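Local coordinates for protein BB_2cx5_001 (Thermus thermophilus, PDB 3RI0) that serves as a designed epitope scaffold presenting a grafted HIV epitope, built on a protein of the aminoacyl-tRNA editing domain family from Thermus thermophilus, at residues R7-Q10 with G11-T15; V24-P27 with A28-T32; G100-P104 with V105-T109; F136-T139 with P140-L144. The protein carries 6 engineered substitutions. All blocks are in the same frame, centred on the assembly; numbering follows the deposited sequence.

Contact 1 (R7-Q10 with G11-T15)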
ATOM      1  N   ARG A   7      -4.726  14.947   1.440  1.00 21.20           N
ATOM      2  CA  ARG A   7      -4.210  15.814   2.489  1.00 21.25           C
ATOM      3  C   ARG A   7      -3.803  15.026   3.724  1.00 18.94           C
ATOM      4  O   ARG A   7      -2.785  15.319   4.349  1.00 18.08           O
ATOM      5  CB  ARG A   7      -5.254  16.847   2.915  1.00 25.37           C
ATOM      6  CG  ARG A   7      -5.520  17.969   1.925  1.00 30.89           C
ATOM      7  CD  ARG A   7      -6.093  19.176   2.663  1.00 35.93           C
ATOM      8  NE  ARG A   7      -7.199  19.812   1.954  1.00 41.38           N
ATOM      9  CZ  ARG A   7      -8.475  19.465   2.084  1.00 44.55           C
ATOM     10  NH1 ARG A   7      -8.820  18.474   2.902  1.00 45.07           N
ATOM     11  NH2 ARG A   7      -9.411  20.119   1.404  1.00 47.41           N
ATOM     12  N   ARG A   8      -4.608  14.030   4.078  1.00 16.40           N
ATOM     13  CA  ARG A   8      -4.326  13.212   5.243  1.00 16.20           C
ATOM     14  C   ARG A   8      -3.044  12.417   5.066  1.00 14.89           C
ATOM     15  O   ARG A   8      -2.220  12.340   5.974  1.00 13.98           O
ATOM     16  CB  ARG A   8      -5.492  12.258   5.534  1.00 18.52           C
ATOM     17  CG  ARG A   8      -5.232  11.388   6.750  1.00 23.14           C
ATOM     18  CD  ARG A   8      -6.517  11.013   7.446  1.00 23.92           C
ATOM     19  NE  ARG A   8      -6.334  10.949   8.893  1.00 24.07           N
ATOM     20  CZ  ARG A   8      -6.014   9.848   9.562  1.00 25.64           C
ATOM     21  NH1 ARG A   8      -5.843   8.697   8.922  1.00 23.31           N
ATOM     22  NH2 ARG A   8      -5.862   9.903  10.881  1.00 25.32           N
ATOM     23  N   VAL A   9      -2.871  11.823   3.891  1.00 12.76           N
ATOM     24  CA  VAL A   9      -1.664  11.048   3.625  1.00 10.55           C
ATOM     25  C   VAL A   9      -0.449  11.981   3.586  1.00 10.16           C
ATOM     26  O   VAL A   9       0.638  11.605   4.026  1.00 10.29           O
ATOM     27  CB  VAL A   9      -1.759  10.273   2.282  1.00  9.14           C
ATOM     28  CG1 VAL A   9      -0.422   9.609   1.976  1.00  3.90           C
ATOM     29  CG2 VAL A   9      -2.864   9.203   2.364  1.00  6.75           C
ATOM     30  N   GLN A  10      -0.635  13.198   3.085  1.00  8.38           N
ATOM     31  CA  GLN A  10       0.471  14.143   3.017  1.00  8.79           C
ATOM     32  C   GLN A  10       0.915  14.514   4.428  1.00 10.32           C
ATOM     33  O   GLN A  10       2.105  14.504   4.730  1.00 11.17           O
ATOM     34  CB  GLN A  10       0.067  15.403   2.252  1.00  7.40           C
ATOM     35  CG  GLN A  10       1.195  16.405   2.083  1.00  5.37           C
ATOM     36  CD  GLN A  10       2.348  15.843   1.289  1.00  8.95           C
ATOM     37  OE1 GLN A  10       2.208  15.547   0.105  1.00 10.63           O
ATOM     38  NE2 GLN A  10       3.500  15.682   1.937  1.00 10.70           N
ATOM     39  N   GLY A  11      -0.044  14.838   5.295  1.00 10.69           N
ATOM     40  CA  GLY A  11       0.284  15.185   6.671  1.00 10.83           C
ATOM     41  C   GLY A  11       0.982  14.033   7.363  1.00 12.50           C
ATOM     42  O   GLY A  11       1.902  14.230   8.173  1.00 13.04           O
ATOM     43  N   ALA A  12       0.549  12.818   7.044  1.00 12.16           N
ATOM     44  CA  ALA A  12       1.143  11.613   7.628  1.00 12.88           C
ATOM     45  C   ALA A  12       2.597  11.478   7.178  1.00 13.23           C
ATOM     46  O   ALA A  12       3.463  11.138   7.979  1.00 15.64           O
ATOM     47  CB  ALA A  12       0.346  10.364   7.210  1.00 10.49           C
ATOM     48  N   LEU A  13       2.863  11.747   5.901  1.00 12.67           N
ATOM     49  CA  LEU A  13       4.222  11.652   5.390  1.00 15.43           C
ATOM     50  C   LEU A  13       5.135  12.663   6.072  1.00 16.68           C
ATOM     51  O   LEU A  13       6.265  12.335   6.418  1.00 18.31           O
ATOM     52  CB  LEU A  13       4.256  11.848   3.869  1.00 11.50           C
ATOM     53  CG  LEU A  13       3.716  10.683   3.035  1.00 13.67           C
ATOM     54  CD1 LEU A  13       3.683  11.077   1.561  1.00 12.71           C
ATOM     55  CD2 LEU A  13       4.583   9.433   3.236  1.00  9.36           C
ATOM     56  N   GLU A  14       4.642  13.881   6.278  1.00 18.86           N
ATOM     57  CA  GLU A  14       5.441  14.909   6.942  1.00 21.99           C
ATOM     58  C   GLU A  14       5.688  14.575   8.421  1.00 22.87           C
ATOM     59  O   GLU A  14       6.802  14.734   8.926  1.00 24.20           O
ATOM     60  CB  GLU A  14       4.755  16.273   6.814  1.00 21.97           C
ATOM     61  CG  GLU A  14       4.553  16.701   5.364  1.00 25.74           C
ATOM     62  CD  GLU A  14       3.624  17.896   5.212  1.00 27.03           C
ATOM     63  OE1 GLU A  14       2.709  18.055   6.047  1.00 28.64           O
ATOM     64  OE2 GLU A  14       3.796  18.662   4.244  1.00 30.88           O
ATOM     65  N   THR A  15       4.657  14.096   9.107  1.00 23.36           N
ATOM     66  CA  THR A  15       4.779  13.749  10.517  1.00 24.53           C
ATOM     67  C   THR A  15       5.807  12.636  10.732  1.00 24.37           C
ATOM     68  O   THR A  15       6.350  12.479  11.829  1.00 23.72           O
ATOM     69  CB  THR A  15       3.421  13.295  11.089  1.00 24.95           C
ATOM     70  OG1 THR A  15       2.458  14.331  10.893  1.00 25.70           O
ATOM     71  CG2 THR A  15       3.539  13.008  12.570  1.00 26.10           C
TER

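Contact 2 (V24-P27 with A28-T32)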
ATOM      1  N   VAL A  24       0.077  13.174  -5.006  1.00 17.49           N
ATOM      2  CA  VAL A  24      -0.397  13.703  -6.277  1.00 17.81           C
ATOM      3  C   VAL A  24      -1.830  13.266  -6.576  1.00 19.40           C
ATOM      4  O   VAL A  24      -2.222  12.133  -6.284  1.00 18.19           O
ATOM      5  CB  VAL A  24       0.569  13.242  -7.399  1.00 18.64           C
ATOM      6  CG1 VAL A  24      -0.125  13.213  -8.728  1.00 18.55           C
ATOM      7  CG2 VAL A  24       1.782  14.162  -7.431  1.00 18.36           C
ATOM      8  N   GLU A  25      -2.614  14.165  -7.162  1.00 21.48           N
ATOM      9  CA  GLU A  25      -4.009  13.863  -7.453  1.00 23.43           C
ATOM     10  C   GLU A  25      -4.272  13.721  -8.944  1.00 22.92           C
ATOM     11  O   GLU A  25      -4.007  14.628  -9.726  1.00 22.58           O
ATOM     12  CB  GLU A  25      -4.904  14.956  -6.870  1.00 26.91           C
ATOM     13  CG  GLU A  25      -6.331  14.520  -6.625  1.00 32.36           C
ATOM     14  CD  GLU A  25      -6.809  14.884  -5.233  1.00 35.48           C
ATOM     15  OE1 GLU A  25      -6.958  16.093  -4.959  1.00 38.14           O
ATOM     16  OE2 GLU A  25      -7.023  13.965  -4.409  1.00 35.95           O
ATOM     17  N   LEU A  26      -4.797  12.567  -9.326  1.00 23.13           N
ATOM     18  CA  LEU A  26      -5.098  12.269 -10.712  1.00 23.52           C
ATOM     19  C   LEU A  26      -6.554  12.577 -11.063  1.00 23.46           C
ATOM     20  O   LEU A  26      -7.417  12.695 -10.188  1.00 23.94           O
ATOM     21  CB  LEU A  26      -4.791  10.801 -10.998  1.00 24.21           C
ATOM     22  CG  LEU A  26      -3.415  10.303 -10.539  1.00 26.45           C
ATOM     23  CD1 LEU A  26      -3.213   8.886 -11.040  1.00 25.50           C
ATOM     24  CD2 LEU A  26      -2.309  11.219 -11.050  1.00 24.34           C
ATOM     25  N   PRO A  27      -6.847  12.705 -12.365  1.00 24.23           N
ATOM     26  CA  PRO A  27      -8.194  13.010 -12.858  1.00 25.48           C
ATOM     27  C   PRO A  27      -9.281  12.079 -12.346  1.00 27.23           C
ATOM     28  O   PRO A  27      -9.071  10.879 -12.248  1.00 26.15           O
ATOM     29  CB  PRO A  27      -8.047  12.887 -14.377  1.00 24.24           C
ATOM     30  CG  PRO A  27      -6.604  13.153 -14.619  1.00 24.94           C
ATOM     31  CD  PRO A  27      -5.939  12.429 -13.488  1.00 23.95           C
ATOM     32  N   ALA A  28     -10.432  12.639 -11.999  1.00 31.36           N
ATOM     33  CA  ALA A  28     -11.544  11.806 -11.587  1.00 36.75           C
ATOM     34  C   ALA A  28     -11.773  11.104 -12.920  1.00 40.28           C
ATOM     35  O   ALA A  28     -11.980  11.769 -13.934  1.00 42.75           O
ATOM     36  CB  ALA A  28     -12.744  12.671 -11.213  1.00 37.61           C
ATOM     37  N   SER A  29     -11.691   9.777 -12.921  1.00 43.07           N
ATOM     38  CA  SER A  29     -11.827   8.943 -14.129  1.00 45.33           C
ATOM     39  C   SER A  29     -10.722   7.925 -13.916  1.00 48.09           C
ATOM     40  O   SER A  29     -10.349   7.157 -14.802  1.00 49.58           O
ATOM     41  CB  SER A  29     -11.478   9.726 -15.400  1.00 44.56           C
ATOM     42  OG  SER A  29     -10.284   9.218 -15.987  1.00 45.00           O
ATOM     43  N   THR A  30     -10.195   7.946 -12.707  1.00 49.38           N
ATOM     44  CA  THR A  30      -9.094   7.098 -12.357  1.00 50.82           C
ATOM     45  C   THR A  30      -9.505   6.214 -11.175  1.00 51.94           C
ATOM     46  O   THR A  30      -9.913   6.717 -10.120  1.00 51.91           O
ATOM     47  CB  THR A  30      -7.889   8.036 -12.090  1.00 51.38           C
ATOM     48  OG1 THR A  30      -7.521   8.662 -13.333  1.00 52.30           O
ATOM     49  CG2 THR A  30      -6.707   7.302 -11.525  1.00 51.87           C
ATOM     50  N   ARG A  31      -9.433   4.893 -11.371  1.00 52.20           N
ATOM     51  CA  ARG A  31      -9.845   3.950 -10.331  1.00 51.86           C
ATOM     52  C   ARG A  31      -9.239   2.535 -10.345  1.00 50.79           C
ATOM     53  O   ARG A  31      -9.455   1.763  -9.413  1.00 50.90           O
ATOM     54  CB  ARG A  31     -11.379   3.869 -10.327  1.00 53.14           C
ATOM     55  CG  ARG A  31     -12.022   3.499 -11.666  1.00 56.23           C
ATOM     56  CD  ARG A  31     -13.360   4.234 -11.868  1.00 58.79           C
ATOM     57  NE  ARG A  31     -14.370   3.471 -12.605  1.00 60.92           N
ATOM     58  CZ  ARG A  31     -14.169   2.829 -13.758  1.00 63.12           C
ATOM     59  NH1 ARG A  31     -12.975   2.832 -14.340  1.00 63.64           N
ATOM     60  NH2 ARG A  31     -15.175   2.189 -14.345  1.00 64.21           N
ATOM     61  N   THR A  32      -8.499   2.191 -11.393  1.00 49.40           N
ATOM     62  CA  THR A  32      -7.853   0.879 -11.490  1.00 47.50           C
ATOM     63  C   THR A  32      -6.361   1.166 -11.374  1.00 46.50           C
ATOM     64  O   THR A  32      -5.948   2.318 -11.482  1.00 46.86           O
ATOM     65  CB  THR A  32      -8.115   0.204 -12.851  1.00 46.87           C
ATOM     66  OG1 THR A  32      -7.512   0.982 -13.893  1.00 44.84           O
ATOM     67  CG2 THR A  32      -9.613   0.088 -13.110  1.00 45.50           C
TER

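Contact 3 (G100-P104 with V105-T109)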
ATOM      1  N   GLY A 100      -9.726   0.082  -1.298  1.00 17.63           N
ATOM      2  CA  GLY A 100      -9.595   0.565  -2.658  1.00 16.71           C
ATOM      3  C   GLY A 100      -8.613   1.719  -2.703  1.00 17.42           C
ATOM      4  O   GLY A 100      -8.031   2.002  -3.749  1.00 18.62           O
ATOM      5  N   GLY A 101      -8.411   2.379  -1.560  1.00 15.41           N
ATOM      6  CA  GLY A 101      -7.492   3.507  -1.507  1.00 14.96           C
ATOM      7  C   GLY A 101      -6.521   3.511  -0.334  1.00 13.96           C
ATOM      8  O   GLY A 101      -5.933   4.549  -0.015  1.00 11.72           O
ATOM      9  N   VAL A 102      -6.343   2.356   0.305  1.00 13.44           N
ATOM     10  CA  VAL A 102      -5.450   2.237   1.458  1.00 14.58           C
ATOM     11  C   VAL A 102      -3.978   2.591   1.174  1.00 15.00           C
ATOM     12  O   VAL A 102      -3.338   2.000   0.293  1.00 14.17           O
ATOM     13  CB  VAL A 102      -5.475   0.801   2.045  1.00 13.13           C
ATOM     14  CG1 VAL A 102      -4.536   0.717   3.253  1.00 12.67           C
ATOM     15  CG2 VAL A 102      -6.887   0.416   2.438  1.00 10.58           C
ATOM     16  N   PRO A 103      -3.430   3.571   1.915  1.00 14.40           N
ATOM     17  CA  PRO A 103      -2.034   3.996   1.759  1.00 14.51           C
ATOM     18  C   PRO A 103      -1.164   3.104   2.653  1.00 14.35           C
ATOM     19  O   PRO A 103      -1.681   2.430   3.535  1.00 15.80           O
ATOM     20  CB  PRO A 103      -2.071   5.432   2.247  1.00 13.66           C
ATOM     21  CG  PRO A 103      -3.059   5.346   3.390  1.00 13.41           C
ATOM     22  CD  PRO A 103      -4.172   4.506   2.785  1.00 14.78           C
ATOM     23  N   PRO A 104       0.163   3.089   2.436  1.00 14.75           N
ATOM     24  CA  PRO A 104       1.038   2.250   3.268  1.00 13.80           C
ATOM     25  C   PRO A 104       1.476   2.895   4.589  1.00 15.25           C
ATOM     26  O   PRO A 104       2.325   2.349   5.296  1.00 18.12           O
ATOM     27  CB  PRO A 104       2.214   1.972   2.341  1.00 14.35           C
ATOM     28  CG  PRO A 104       2.343   3.289   1.596  1.00 13.52           C
ATOM     29  CD  PRO A 104       0.897   3.644   1.280  1.00 13.10           C
ATOM     30  N   VAL A 105       0.909   4.055   4.914  1.00 15.61           N
ATOM     31  CA  VAL A 105       1.243   4.764   6.151  1.00 16.68           C
ATOM     32  C   VAL A 105       0.043   5.590   6.595  1.00 18.11           C
ATOM     33  O   VAL A 105      -0.945   5.686   5.865  1.00 19.65           O
ATOM     34  CB  VAL A 105       2.441   5.737   5.962  1.00 19.05           C
ATOM     35  CG1 VAL A 105       3.733   4.944   5.736  1.00 18.92           C
ATOM     36  CG2 VAL A 105       2.162   6.688   4.802  1.00 15.58           C
ATOM     37  N   GLY A 106       0.137   6.194   7.781  1.00 18.13           N
ATOM     38  CA  GLY A 106      -0.959   7.001   8.296  1.00 17.63           C
ATOM     39  C   GLY A 106      -2.112   6.185   8.863  1.00 17.99           C
ATOM     40  O   GLY A 106      -3.253   6.635   8.858  1.00 20.38           O
ATOM     41  N   HIS A 107      -1.836   4.985   9.354  1.00 17.06           N
ATOM     42  CA  HIS A 107      -2.897   4.139   9.889  1.00 18.07           C
ATOM     43  C   HIS A 107      -3.214   4.404  11.352  1.00 18.39           C
ATOM     44  O   HIS A 107      -2.338   4.797  12.119  1.00 19.10           O
ATOM     45  CB  HIS A 107      -2.516   2.669   9.703  1.00 18.73           C
ATOM     46  CG  HIS A 107      -2.282   2.277   8.275  1.00 21.65           C
ATOM     47  ND1 HIS A 107      -1.743   1.063   7.917  1.00 20.62           N
ATOM     48  CD2 HIS A 107      -2.534   2.935   7.117  1.00 22.02           C
ATOM     49  CE1 HIS A 107      -1.673   0.989   6.596  1.00 22.87           C
ATOM     50  NE2 HIS A 107      -2.146   2.110   6.090  1.00 19.91           N
ATOM     51  N   ASN A 108      -4.469   4.194  11.736  1.00 19.04           N
ATOM     52  CA  ASN A 108      -4.886   4.403  13.124  1.00 19.81           C
ATOM     53  C   ASN A 108      -4.224   3.320  13.968  1.00 19.20           C
ATOM     54  O   ASN A 108      -3.853   3.554  15.118  1.00 17.50           O
ATOM     55  CB  ASN A 108      -6.411   4.300  13.262  1.00 21.82           C
ATOM     56  CG  ASN A 108      -7.158   5.395  12.491  1.00 26.85           C
ATOM     57  OD1 ASN A 108      -6.826   6.572  12.590  1.00 26.99           O
ATOM     58  ND2 ASN A 108      -8.172   5.005  11.732  1.00 25.77           N
ATOM     59  N   THR A 109      -4.087   2.141  13.366  1.00 17.65           N
ATOM     60  CA  THR A 109      -3.469   0.989  14.000  1.00 19.68           C
ATOM     61  C   THR A 109      -2.223   0.591  13.195  1.00 19.56           C
ATOM     62  O   THR A 109      -2.334   0.111  12.068  1.00 18.70           O
ATOM     63  CB  THR A 109      -4.448  -0.221  14.041  1.00 20.15           C
ATOM     64  OG1 THR A 109      -5.573   0.096  14.873  1.00 21.41           O
ATOM     65  CG2 THR A 109      -3.764  -1.455  14.582  1.00 19.08           C
TER

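Contact 4 (F136-T139 with P140-L144)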
ATOM      1  N   PHE A 136       1.693   8.790  -4.544  1.00 13.17           N
ATOM      2  CA  PHE A 136       2.882   9.515  -4.150  1.00 14.10           C
ATOM      3  C   PHE A 136       3.990   8.544  -4.479  1.00 15.35           C
ATOM      4  O   PHE A 136       3.846   7.332  -4.272  1.00 15.56           O
ATOM      5  CB  PHE A 136       2.856   9.906  -2.655  1.00 14.44           C
ATOM      6  CG  PHE A 136       3.043   8.760  -1.682  1.00 12.63           C
ATOM      7  CD1 PHE A 136       4.318   8.324  -1.344  1.00 12.53           C
ATOM      8  CD2 PHE A 136       1.946   8.192  -1.035  1.00 11.02           C
ATOM      9  CE1 PHE A 136       4.507   7.331  -0.363  1.00 14.41           C
ATOM     10  CE2 PHE A 136       2.115   7.197  -0.048  1.00 12.96           C
ATOM     11  CZ  PHE A 136       3.394   6.769   0.288  1.00 13.58           C
ATOM     12  N   ARG A 137       5.084   9.046  -5.036  1.00 14.93           N
ATOM     13  CA  ARG A 137       6.164   8.146  -5.387  1.00 17.13           C
ATOM     14  C   ARG A 137       7.238   8.115  -4.326  1.00 17.71           C
ATOM     15  O   ARG A 137       7.379   9.052  -3.529  1.00 18.98           O
ATOM     16  CB  ARG A 137       6.787   8.536  -6.720  1.00 18.43           C
ATOM     17  CG  ARG A 137       7.623   9.782  -6.682  1.00 21.39           C
ATOM     18  CD  ARG A 137       8.454   9.920  -7.949  1.00 26.19           C
ATOM     19  NE  ARG A 137       9.726   9.201  -7.903  1.00 26.98           N
ATOM     20  CZ  ARG A 137      10.675   9.413  -6.994  1.00 28.47           C
ATOM     21  NH1 ARG A 137      10.494  10.322  -6.041  1.00 29.87           N
ATOM     22  NH2 ARG A 137      11.814   8.731  -7.040  1.00 27.42           N
ATOM     23  N   ALA A 138       8.000   7.032  -4.323  1.00 16.53           N
ATOM     24  CA  ALA A 138       9.083   6.864  -3.376  1.00 17.36           C
ATOM     25  C   ALA A 138       9.934   5.734  -3.901  1.00 18.30           C
ATOM     26  O   ALA A 138       9.466   4.939  -4.714  1.00 20.25           O
ATOM     27  CB  ALA A 138       8.529   6.507  -2.000  1.00 17.82           C
ATOM     28  N   THR A 139      11.183   5.663  -3.459  1.00 18.36           N
ATOM     29  CA  THR A 139      12.039   4.569  -3.897  1.00 20.57           C
ATOM     30  C   THR A 139      11.707   3.431  -2.941  1.00 20.20           C
ATOM     31  O   THR A 139      11.176   3.665  -1.852  1.00 19.27           O
ATOM     32  CB  THR A 139      13.542   4.915  -3.772  1.00 20.41           C
ATOM     33  OG1 THR A 139      13.876   5.100  -2.389  1.00 22.32           O
ATOM     34  CG2 THR A 139      13.867   6.198  -4.537  1.00 19.20           C
ATOM     35  N   PRO A 140      11.969   2.182  -3.351  1.00 21.08           N
ATOM     36  CA  PRO A 140      11.689   1.036  -2.491  1.00 20.45           C
ATOM     37  C   PRO A 140      12.359   1.189  -1.130  1.00 20.50           C
ATOM     38  O   PRO A 140      11.803   0.796  -0.108  1.00 19.96           O
ATOM     39  CB  PRO A 140      12.266  -0.123  -3.284  1.00 20.68           C
ATOM     40  CG  PRO A 140      11.947   0.269  -4.685  1.00 21.81           C
ATOM     41  CD  PRO A 140      12.360   1.729  -4.701  1.00 22.88           C
ATOM     42  N   LYS A 141      13.548   1.787  -1.124  1.00 21.26           N
ATOM     43  CA  LYS A 141      14.294   1.980   0.112  1.00 21.60           C
ATOM     44  C   LYS A 141      13.495   2.839   1.081  1.00 20.51           C
ATOM     45  O   LYS A 141      13.415   2.536   2.274  1.00 19.55           O
ATOM     46  CB  LYS A 141      15.649   2.639  -0.178  1.00 23.28           C
ATOM     47  CG  LYS A 141      16.771   2.136   0.727  1.00 28.00           C
ATOM     48  CD  LYS A 141      18.072   2.936   0.574  1.00 31.22           C
ATOM     49  CE  LYS A 141      19.175   2.363   1.474  1.00 32.85           C
ATOM     50  NZ  LYS A 141      20.364   3.253   1.643  1.00 32.24           N
ATOM     51  N   GLU A 142      12.907   3.916   0.566  1.00 20.38           N
ATOM     52  CA  GLU A 142      12.101   4.807   1.390  1.00 20.31           C
ATOM     53  C   GLU A 142      10.852   4.085   1.854  1.00 20.83           C
ATOM     54  O   GLU A 142      10.501   4.138   3.026  1.00 23.43           O
ATOM     55  CB  GLU A 142      11.725   6.066   0.610  1.00 22.46           C
ATOM     56  CG  GLU A 142      12.923   6.938   0.245  1.00 22.99           C
ATOM     57  CD  GLU A 142      12.542   8.174  -0.552  1.00 24.32           C
ATOM     58  OE1 GLU A 142      11.952   8.031  -1.646  1.00 22.21           O
ATOM     59  OE2 GLU A 142      12.842   9.291  -0.079  1.00 25.13           O
ATOM     60  N   LEU A 143      10.183   3.398   0.939  1.00 20.52           N
ATOM     61  CA  LEU A 143       8.971   2.666   1.289  1.00 19.73           C
ATOM     62  C   LEU A 143       9.254   1.756   2.484  1.00 20.88           C
ATOM     63  O   LEU A 143       8.453   1.690   3.420  1.00 20.28           O
ATOM     64  CB  LEU A 143       8.477   1.842   0.087  1.00 18.43           C
ATOM     65  CG  LEU A 143       7.167   1.065   0.285  1.00 20.50           C
ATOM     66  CD1 LEU A 143       6.040   2.032   0.653  1.00 17.19           C
ATOM     67  CD2 LEU A 143       6.817   0.309  -0.978  1.00 19.70           C
ATOM     68  N   LEU A 144      10.391   1.061   2.447  1.00 19.55           N
ATOM     69  CA  LEU A 144      10.780   0.163   3.532  1.00 21.05           C
ATOM     70  C   LEU A 144      11.062   0.915   4.824  1.00 21.81           C
ATOM     71  O   LEU A 144      10.729   0.430   5.909  1.00 21.39           O
ATOM     72  CB  LEU A 144      12.028  -0.640   3.142  1.00 21.88           C
ATOM     73  CG  LEU A 144      11.855  -1.763   2.121  1.00 23.68           C
ATOM     74  CD1 LEU A 144      13.213  -2.324   1.721  1.00 24.05           C
ATOM     75  CD2 LEU A 144      10.967  -2.855   2.720  1.00 24.00           C
TER

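Contact 1 (R7-Q10 with G11-T15)
The amide of Gln10 and the carboxylate of Glu14, one helical turn apart, are the flat groups that meet here, their planes turned 57° against each other. The amide nitrogen is the part that touches: Gln10 NE2 lies 3.7 Å from Glu14 CG, and its distance to Glu14 OE2 is 3.8 Å, so the pair is packed without being bonded. The ends of the amide are used elsewhere. Gln10 OE1 accepts from Val23 N and NE2 donates to Leu21 O, a two-pronged grip on the chain that leads into strand 23-25. Gln10 reaches it with CG anti to the backbone N (chi1 -177°) and a bend at chi2 of 62°. Glu14 CG lies 3.3 Å from Gln10 O, the carbonyl that also takes Glu14 N at 3.0 Å. Regular i to i+4 bonds run through the turn, as in Leu13 N to Val9 O at 2.9 Å. On the inner face Val9 CG1 and Leu13 CD1 stand 4.4 Å apart, and both side chains rest on Phe136 of strand 134-138. At the far end Gly11 O receives Thr15 N and Thr15 OG1 from opposite faces of its plane. The helix is thus amphipathic: its apolar side packs on Phe136 and on Phe97 and Pro103 of loops, while the Gln10 amide, with both ends bonded to main chain, ties the helix to the following strand, and Glu14 stays at the surface.

Contact 2 (V24-P27 with A28-T32)
Pro27, Thr30 and Ala28 carry this turn, with Leu26 packing on the Thr30 methyl. The bond that folds the chain back is Thr30 OG1 to Pro27 O, 2.9 Å, in which the threonine hydroxyl donates to the carbonyl three residues earlier. The hydroxyl approaches with a C=O...donor angle of 144°, a little off the carbonyl plane. Thr30 holds OG1 beside its own backbone N (chi1 -67°), which turns the hydroxyl to Pro27 O and leaves CG2 for the other side of the residue. That methyl packs on Leu26, 3.9 Å from Leu26 CD1 and 4.0 Å from Leu26 CB, so the two branches of one threonine divide the work between a polar and an apolar neighbour. The Pro27 ring passes across at a slant, its CD 4.1 Å from Thr30 OG1. Ala28 sits at the outer bend and turns its methyl away from the preceding residues; Ser29 follows with a positive phi of 138°, the backbone twist that brings the chain round. Thr30 is buried, and its carbonyl accepts from Arg133 NE, while Leu26 pairs through its backbone with Arg133 as well. The chain then runs on to Thr32, the N-cap of helix 33-39. Leaving edge strand 23-25 at the surface, residues 27-30 make a distorted, type II-like beta turn, closed by a side-chain hydroxyl rather than the usual backbone N-H.

Contact 3 (G100-P104 with V105-T109)
The ring nitrogen His107 NE2 donates to Pro103 O over 2.6 Å, the shortest polar bond between the two segments. Its N-H points at the oxygen with an angle of 156°, and the oxygen lies at the ring edge, only 11° out of the ring plane. The nitrogen in turn is tilted from the carbonyl plane. His107 brings its ring back along the chain with CG anti to its carbonyl carbon (chi1 -59°), which carries the NE2 edge to Pro103 O; CE1, next to it in the ring, is 3.4 Å from the same oxygen. One face of the ring has Val105 CA above it, 4.2 Å from the plane and offset toward the rim, while Val102 CG1 approaches NE2 obliquely at 4.0 Å. The bond closes a loop of two consecutive prolines and Gly106, which links helix 88-95 to strand 113-116 within the editing-domain fold. Gly106 makes the bend at a positive phi. The prolines are buried: the Pro103 ring lies on Val9 of helix 4-15, and its CG touches Val105 O at 3.3 Å. Pro104 packs on Leu143 and Thr147 of helix 140-147. The Val105 side chain touches both helices, Leu13 of one and Leu146 of the other.

Contact 4 (F136-T139 with P140-L144)
Hydrogen bonds come first, and they make a capping box between Thr139 and Glu142 at the start of helix 140-147. Thr139 N donates to Glu142 OE1 at 3.1 Å and nearly straight (169°), using the anti lone pair of that oxygen, away from OE2. The return bond, Glu142 N to Thr139 OG1, is weak at 3.3 Å. Thr139 presents OG1 for it by setting the hydroxyl between its backbone N and carbonyl carbon (chi1 64°). A third bond starts the helical series: Leu143 N reaches Thr139 O at 3.0 Å, close to the line of the carbonyl bond. The other carboxylate oxygen, Glu142 OE2, is held by His20 NE2, so both oxygens are engaged and the group's rotation is fixed; the positive end of the helix dipole would probably favour its charge. Van der Waals contacts fill in the rest. Glu142 CG lies 3.4 Å from Thr139 OG1, and OE1 comes 3.8 Å from Ala138 CB, directed toward the helix segment from the last residue of the strand. Pro140, which has no N-H to give, takes the first helical position, its ring resting on Leu120. With Thr139 alone between them, strand 134-138 passes into the helix, paired on one side with strand 125-128 and on the other with strand 23-25, while Leu143 and Leu144 lean on Leu115 of strand 113-116.

Along the chain the contacts come in series, 1 through 4, with no interleaving. Contacts 1, 3 and 4 meet: the centres of 1 and 3 are 11 Å apart, those of 3 and 4 and of 1 and 4 each 15 Å. Helix 4-15, the proline loop and strand 134-138 with its helix converge around Phe136, which touches Val9, Leu13 and Pro104. Contact 2 stands apart at the surface, 18 to 20 Å from the other centres and without touching them, yet its strand 23-25 pairs antiparallel with strand 134-138 of contact 4. The N-terminal helix is thus joined to the rest of the fold through both the proline loop and the sheet.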